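Side-chain contact in ZmpA Glycopeptidase (Clostridium perfringens, PDB 6XSX), which is a metalloprotease whose catalytic M60 module, contained in this chain, probably cleaves the peptide backbone of glycoproteins: residues N320-R324 with N325-K329. Sequence-based numbering, arbitrary orientation.
Sequences NLWER and NILPK
The indole of Trp322 meets Ile326 obliquely at a pi-type widening of helix 321-331 in the peptidase module, with Leu327 only loosely near the ring. Its benzo side does the touching: CE3 of Trp322 lies 3.7 Å from CD1 of Ile326, while the pyrrole NE1 is turned to Asp436 and hydrogen-bonded there, which restrains the ring's rotation. A chi1 of -65°, with CG of Trp322 anti to its own carbonyl carbon, swings the indole toward Ile326. Leu327 touches the root of the side chain instead, its CD1 lying 3.9 Å from CB of Trp322. The same CD1 of Ile326 also reaches CB of Leu321 at 4.1 Å; helix 315-318 and helix 347-361 close over this apolar side.

The turn illustrates how a pi-type widening is read from its bonds. O of Leu321 accepts two N-H groups: that of Ile326 at 2.9 Å, nearly straight on, and that of Asn325 at 3.0 Å, from above the carbonyl plane and more bent. Trp322 O then takes N of Leu327 at 2.8 Å, again five residues on. Pro328, which has no N-H to give, kinks the helix next. Glu323, bent at chi2, has its carboxylate hydrogen-bonded to Thr493 and Ser494, and its OE2 passes 3.6 Å from CD1 of Leu327.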
loop_
_atom_site.group_PDB
_atom_site.type_symbol
_atom_site.label_atom_id
_atom_site.label_comp_id
_atom_site.label_asym_id
_atom_site.label_seq_id
_atom_site.Cartn_x
_atom_site.Cartn_y
_atom_site.Cartn_z
ATOM N N ASN A 320 -11.223 -15.871 -4.999
ATOM C CA ASN A 320 -11.415 -17.053 -5.832
ATOM C C ASN A 320 -11.313 -16.723 -7.325
ATOM O O ASN A 320 -11.942 -17.391 -8.144
ATOM C CB ASN A 320 -12.790 -17.703 -5.605
ATOM C CG ASN A 320 -13.100 -18.101 -4.175
ATOM O OD1 ASN A 320 -12.223 -18.531 -3.431
ATOM N ND2 ASN A 320 -14.363 -17.995 -3.784
ATOM N N LEU A 321 -10.528 -15.698 -7.683
ATOM C CA LEU A 321 -10.535 -15.179 -9.043
ATOM C C LEU A 321 -9.616 -15.982 -9.962
ATOM O O LEU A 321 -9.819 -15.996 -11.174
ATOM C CB LEU A 321 -10.138 -13.699 -9.037
ATOM C CG LEU A 321 -11.156 -12.746 -8.408
ATOM C CD1 LEU A 321 -10.683 -11.303 -8.527
ATOM C CD2 LEU A 321 -12.533 -12.908 -9.048
ATOM N N TRP A 322 -8.580 -16.610 -9.398
ATOM C CA TRP A 322 -7.720 -17.458 -10.210
ATOM C C TRP A 322 -8.586 -18.483 -10.939
ATOM O O TRP A 322 -8.496 -18.606 -12.162
ATOM C CB TRP A 322 -6.642 -18.152 -9.369
ATOM C CG TRP A 322 -5.616 -17.271 -8.716
ATOM C CD1 TRP A 322 -5.364 -17.177 -7.376
ATOM C CD2 TRP A 322 -4.663 -16.405 -9.360
ATOM N NE1 TRP A 322 -4.324 -16.322 -7.137
ATOM C CE2 TRP A 322 -3.871 -15.830 -8.337
ATOM C CE3 TRP A 322 -4.388 -16.069 -10.694
ATOM C CZ2 TRP A 322 -2.840 -14.930 -8.609
ATOM C CZ3 TRP A 322 -3.365 -15.182 -10.961
ATOM C CH2 TRP A 322 -2.601 -14.623 -9.930
ATOM N N GLU A 323 -9.450 -19.168 -10.176
ATOM C CA GLU A 323 -10.241 -20.278 -10.691
ATOM C C GLU A 323 -11.506 -19.792 -11.408
ATOM O O GLU A 323 -11.931 -20.404 -12.388
ATOM C CB GLU A 323 -10.553 -21.293 -9.583
ATOM C CG GLU A 323 -9.324 -22.024 -9.042
ATOM C CD GLU A 323 -8.557 -22.878 -10.046
ATOM O OE1 GLU A 323 -9.200 -23.642 -10.776
ATOM O OE2 GLU A 323 -7.311 -22.787 -10.099
ATOM N N ARG A 324 -12.123 -18.710 -10.916
ATOM C CA ARG A 324 -13.392 -18.253 -11.467
ATOM C C ARG A 324 -13.199 -17.484 -12.773
ATOM O O ARG A 324 -14.103 -17.442 -13.605
ATOM C CB ARG A 324 -14.117 -17.320 -10.492
ATOM C CG ARG A 324 -14.883 -18.034 -9.387
ATOM C CD ARG A 324 -15.521 -17.017 -8.462
ATOM N NE ARG A 324 -16.378 -17.715 -7.519
ATOM C CZ ARG A 324 -17.199 -17.134 -6.644
ATOM N NH1 ARG A 324 -17.299 -15.814 -6.590
ATOM N NH2 ARG A 324 -17.927 -17.882 -5.831
ATOM N N ASN A 325 -12.033 -16.852 -12.940
ATOM C CA ASN A 325 -11.894 -15.786 -13.917
ATOM C C ASN A 325 -10.636 -15.967 -14.762
ATOM O O ASN A 325 -10.722 -16.063 -15.986
ATOM C CB ASN A 325 -11.824 -14.412 -13.246
ATOM C CG ASN A 325 -13.162 -13.710 -13.175
ATOM O OD1 ASN A 325 -13.445 -12.838 -14.002
ATOM N ND2 ASN A 325 -13.984 -14.077 -12.199
ATOM N N ILE A 326 -9.475 -15.958 -14.094
ATOM C CA ILE A 326 -8.212 -15.672 -14.752
ATOM C C ILE A 326 -7.746 -16.911 -15.504
ATOM O O ILE A 326 -7.546 -16.859 -16.713
ATOM C CB ILE A 326 -7.161 -15.166 -13.736
ATOM C CG1 ILE A 326 -7.619 -13.868 -13.063
ATOM C CG2 ILE A 326 -5.801 -14.994 -14.407
ATOM C CD1 ILE A 326 -7.047 -13.630 -11.686
ATOM N N LEU A 327 -7.588 -18.019 -14.778
ATOM C CA LEU A 327 -6.897 -19.188 -15.296
ATOM C C LEU A 327 -7.683 -19.858 -16.423
ATOM O O LEU A 327 -7.080 -20.215 -17.432
ATOM C CB LEU A 327 -6.544 -20.138 -14.147
ATOM C CG LEU A 327 -5.460 -19.611 -13.202
ATOM C CD1 LEU A 327 -5.199 -20.603 -12.079
ATOM C CD2 LEU A 327 -4.168 -19.317 -13.961
ATOM N N PRO A 328 -9.027 -20.016 -16.335
ATOM C CA PRO A 328 -9.805 -20.543 -17.460
ATOM C C PRO A 328 -9.807 -19.611 -18.666
ATOM O O PRO A 328 -10.001 -20.063 -19.792
ATOM C CB PRO A 328 -11.251 -20.628 -16.948
ATOM C CG PRO A 328 -11.134 -20.525 -15.448
ATOM C CD PRO A 328 -9.874 -19.729 -15.166
ATOM N N LYS A 329 -9.605 -18.308 -18.434
ATOM C CA LYS A 329 -9.674 -17.356 -19.533
ATOM C C LYS A 329 -8.390 -17.448 -20.366
ATOM O O LYS A 329 -8.462 -17.503 -21.594
ATOM C CB LYS A 329 -10.018 -15.955 -19.011
ATOM C CG LYS A 329 -9.995 -14.821 -20.033
ATOM C CD LYS A 329 -10.127 -13.431 -19.416
ATOM C CE LYS A 329 -9.220 -13.240 -18.211
ATOM N NZ LYS A 329 -9.349 -11.898 -17.595
#